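Local coordinates for DinB-like domain-containing protein (Thermus thermophilus, PDB 2YQY) that is of unknown function but folds as a four-helix bundle of the DinB superfamily, with an exposed histidine triad that might bind a metal, at residues L25-E30 against H158-L163. Residues are numbered along the deposited sequence; the frame is centred on the assembly and turned at random.
Sequences LALLRE and HHLKAL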
ATOM      1  N   LEU A  25       4.908   5.239  -8.495  1.00 20.26           N
ATOM      2  CA  LEU A  25       5.828   6.369  -8.333  1.00 20.12           C
ATOM      3  C   LEU A  25       6.058   7.089  -9.655  1.00 20.22           C
ATOM      4  O   LEU A  25       6.112   8.327  -9.672  1.00 20.82           O
ATOM      5  CB  LEU A  25       7.160   5.943  -7.727  1.00 19.18           C
ATOM      6  CG  LEU A  25       7.127   5.423  -6.299  1.00 19.46           C
ATOM      7  CD1 LEU A  25       8.549   5.069  -5.884  1.00 18.70           C
ATOM      8  CD2 LEU A  25       6.517   6.446  -5.348  1.00 19.67           C
ATOM      9  N   ALA A  26       6.162   6.320 -10.751  1.00 20.32           N
ATOM     10  CA  ALA A  26       6.399   6.893 -12.099  1.00 19.94           C
ATOM     11  C   ALA A  26       5.180   7.708 -12.596  1.00 20.36           C
ATOM     12  O   ALA A  26       5.323   8.818 -13.123  1.00 19.13           O
ATOM     13  CB  ALA A  26       6.763   5.776 -13.097  1.00 20.23           C
ATOM     14  N   LEU A  27       3.991   7.140 -12.419  1.00 20.52           N
ATOM     15  CA  LEU A  27       2.735   7.836 -12.681  1.00 20.90           C
ATOM     16  C   LEU A  27       2.665   9.178 -11.946  1.00 20.33           C
ATOM     17  O   LEU A  27       2.366  10.222 -12.570  1.00 19.65           O
ATOM     18  CB  LEU A  27       1.538   6.941 -12.318  1.00 20.92           C
ATOM     19  CG  LEU A  27       0.155   7.556 -12.503  1.00 21.60           C
ATOM     20  CD1 LEU A  27      -0.957   6.482 -12.705  1.00 20.01           C
ATOM     21  CD2 LEU A  27      -0.193   8.493 -11.330  1.00 21.43           C
ATOM     22  N   LEU A  28       2.951   9.173 -10.632  1.00 19.40           N
ATOM     23  CA  LEU A  28       2.901  10.438  -9.862  1.00 19.40           C
ATOM     24  C   LEU A  28       3.928  11.476 -10.349  1.00 18.56           C
ATOM     25  O   LEU A  28       3.592  12.659 -10.484  1.00 18.48           O
ATOM     26  CB  LEU A  28       3.082  10.197  -8.370  1.00 19.23           C
ATOM     27  CG  LEU A  28       1.998   9.372  -7.654  1.00 18.48           C
ATOM     28  CD1 LEU A  28       2.506   8.941  -6.270  1.00 18.00           C
ATOM     29  CD2 LEU A  28       0.655  10.138  -7.565  1.00 20.33           C
ATOM     30  N   ARG A  29       5.167  11.030 -10.583  1.00 31.15           N
ATOM     31  CA  ARG A  29       6.265  11.907 -11.004  1.00 31.00           C
ATOM     32  C   ARG A  29       6.102  12.452 -12.428  1.00 30.99           C
ATOM     33  O   ARG A  29       6.648  13.494 -12.755  1.00 29.85           O
ATOM     34  CB  ARG A  29       7.609  11.189 -10.888  1.00 30.26           C
ATOM     35  CG  ARG A  29       8.143  11.092  -9.481  1.00 30.45           C
ATOM     36  CD  ARG A  29       9.296  10.097  -9.420  1.00 32.41           C
ATOM     37  NE  ARG A  29       9.793   9.902  -8.056  1.00 33.32           N
ATOM     38  CZ  ARG A  29      10.315   8.768  -7.588  1.00 32.82           C
ATOM     39  NH1 ARG A  29      10.416   7.688  -8.363  1.00 31.67           N
ATOM     40  NH2 ARG A  29      10.726   8.707  -6.329  1.00 32.94           N
ATOM     41  N   GLU A  30       5.367  11.739 -13.273  1.00 31.70           N
ATOM     42  CA  GLU A  30       5.192  12.151 -14.664  1.00 31.59           C
ATOM     43  C   GLU A  30       3.879  12.898 -14.898  1.00 31.19           C
ATOM     44  O   GLU A  30       3.700  13.514 -15.936  1.00 29.73           O
ATOM     45  CB  GLU A  30       5.332  10.948 -15.602  1.00 30.75           C
ATOM     46  CG  GLU A  30       6.711  10.297 -15.527  1.00 32.75           C
ATOM     47  CD  GLU A  30       6.784   8.927 -16.199  1.00 34.25           C
ATOM     48  OE1 GLU A  30       5.829   8.537 -16.895  1.00 36.72           O
ATOM     49  OE2 GLU A  30       7.806   8.236 -16.033  1.00 34.66           O
ATOM     50  N   HIS A 158      -5.166  -2.134  -6.984  1.00 16.67           N
ATOM     51  CA  HIS A 158      -6.477  -1.542  -7.158  1.00 16.59           C
ATOM     52  C   HIS A 158      -6.397   0.004  -7.327  1.00 17.63           C
ATOM     53  O   HIS A 158      -7.013   0.592  -8.255  1.00 16.73           O
ATOM     54  CB  HIS A 158      -7.363  -1.886  -5.964  1.00 16.67           C
ATOM     55  CG  HIS A 158      -8.641  -1.115  -5.960  1.00 14.93           C
ATOM     56  ND1 HIS A 158      -9.791  -1.580  -6.562  1.00 18.05           N
ATOM     57  CD2 HIS A 158      -8.931   0.119  -5.485  1.00 18.51           C
ATOM     58  CE1 HIS A 158     -10.743  -0.670  -6.450  1.00 17.23           C
ATOM     59  NE2 HIS A 158     -10.245   0.377  -5.811  1.00 16.81           N
ATOM     60  N   HIS A 159      -5.625   0.662  -6.455  1.00 17.25           N
ATOM     61  CA  HIS A 159      -5.575   2.149  -6.493  1.00 17.71           C
ATOM     62  C   HIS A 159      -4.759   2.658  -7.668  1.00 17.61           C
ATOM     63  O   HIS A 159      -5.114   3.641  -8.289  1.00 18.49           O
ATOM     64  CB  HIS A 159      -5.131   2.720  -5.145  1.00 15.88           C
ATOM     65  CG  HIS A 159      -6.203   2.578  -4.096  1.00 16.45           C
ATOM     66  ND1 HIS A 159      -7.373   3.299  -4.140  1.00 14.37           N
ATOM     67  CD2 HIS A 159      -6.345   1.702  -3.074  1.00 15.93           C
ATOM     68  CE1 HIS A 159      -8.174   2.908  -3.164  1.00 13.47           C
ATOM     69  NE2 HIS A 159      -7.560   1.948  -2.489  1.00 14.36           N
ATOM     70  N   LEU A 160      -3.684   1.956  -7.994  1.00 24.35           N
ATOM     71  CA  LEU A 160      -2.948   2.239  -9.228  1.00 24.72           C
ATOM     72  C   LEU A 160      -3.850   2.155 -10.477  1.00 25.13           C
ATOM     73  O   LEU A 160      -3.866   3.050 -11.305  1.00 23.84           O
ATOM     74  CB  LEU A 160      -1.763   1.265  -9.350  1.00 24.69           C
ATOM     75  CG  LEU A 160      -0.927   1.309 -10.639  1.00 23.54           C
ATOM     76  CD1 LEU A 160      -0.253   2.701 -10.791  1.00 24.05           C
ATOM     77  CD2 LEU A 160       0.072   0.139 -10.637  1.00 23.04           C
ATOM     78  N   LYS A 161      -4.595   1.063 -10.604  1.00 25.50           N
ATOM     79  CA  LYS A 161      -5.565   0.903 -11.689  1.00 26.28           C
ATOM     80  C   LYS A 161      -6.592   2.052 -11.784  1.00 26.20           C
ATOM     81  O   LYS A 161      -6.926   2.517 -12.900  1.00 25.70           O
ATOM     82  CB  LYS A 161      -6.278  -0.431 -11.527  1.00 25.81           C
ATOM     83  CG  LYS A 161      -6.707  -1.069 -12.786  1.00 28.68           C
ATOM     84  CD  LYS A 161      -7.231  -2.457 -12.472  1.00 30.71           C
ATOM     85  CE  LYS A 161      -6.113  -3.422 -12.098  1.00 30.50           C
ATOM     86  NZ  LYS A 161      -5.974  -4.482 -13.143  1.00 28.99           N
ATOM     87  N   ALA A 162      -7.107   2.488 -10.635  1.00 25.56           N
ATOM     88  CA  ALA A 162      -8.059   3.608 -10.577  1.00 25.92           C
ATOM     89  C   ALA A 162      -7.433   4.928 -11.069  1.00 25.13           C
ATOM     90  O   ALA A 162      -8.038   5.660 -11.846  1.00 25.40           O
ATOM     91  CB  ALA A 162      -8.606   3.763  -9.170  1.00 25.77           C
ATOM     92  N   LEU A 163      -6.212   5.205 -10.621  1.00 25.09           N
ATOM     93  CA  LEU A 163      -5.433   6.343 -11.109  1.00 24.48           C
ATOM     94  C   LEU A 163      -5.148   6.255 -12.613  1.00 24.04           C
ATOM     95  O   LEU A 163      -5.420   7.207 -13.326  1.00 23.79           O
ATOM     96  CB  LEU A 163      -4.138   6.482 -10.320  1.00 25.25           C
ATOM     97  CG  LEU A 163      -4.250   6.874  -8.844  1.00 25.75           C
ATOM     98  CD1 LEU A 163      -2.864   7.054  -8.325  1.00 27.15           C
ATOM     99  CD2 LEU A 163      -5.051   8.159  -8.706  1.00 25.59           C
TER
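Glu30 N is held by Ala26 O at 2.9 Å and weakly by Leu27 O at 3.4 Å, within the helical turn that presents Leu27 to Leu160 and Leu163; the contact itself is apolar. Leu27 carries it from its side. Its CB points toward helix 153-165, and CG, anti to the backbone N (chi1 178°), carries CD1 on to it. Leu27 CD1 sits over the base of Leu163, 4.0 Å from Leu163 CB and 4.2 Å from Leu163 C, and also reaches Leu160 CD1 at 4.3 Å. Leu160 and Leu163 are three residues apart, about one helical turn, and CD1 therefore touches successive turns of one helix face. The nearest alpha carbons, CA of Leu27 and CA of Leu163, are 8.5 Å apart, and the 143 Å² buried between the segments indicates a small interface. Trp35 of helix 33-36 also touches Leu27, while Leu163 packs on Leu24 and Pro47. His159, on the same helix as Leu160, meets His155 edge-to-face and His53 with ring planes at about 75°. Both segments advance in the same direction, so the leucine packing joins the first and last long helices in parallel, consistent with the DinB-type four-helix bundle.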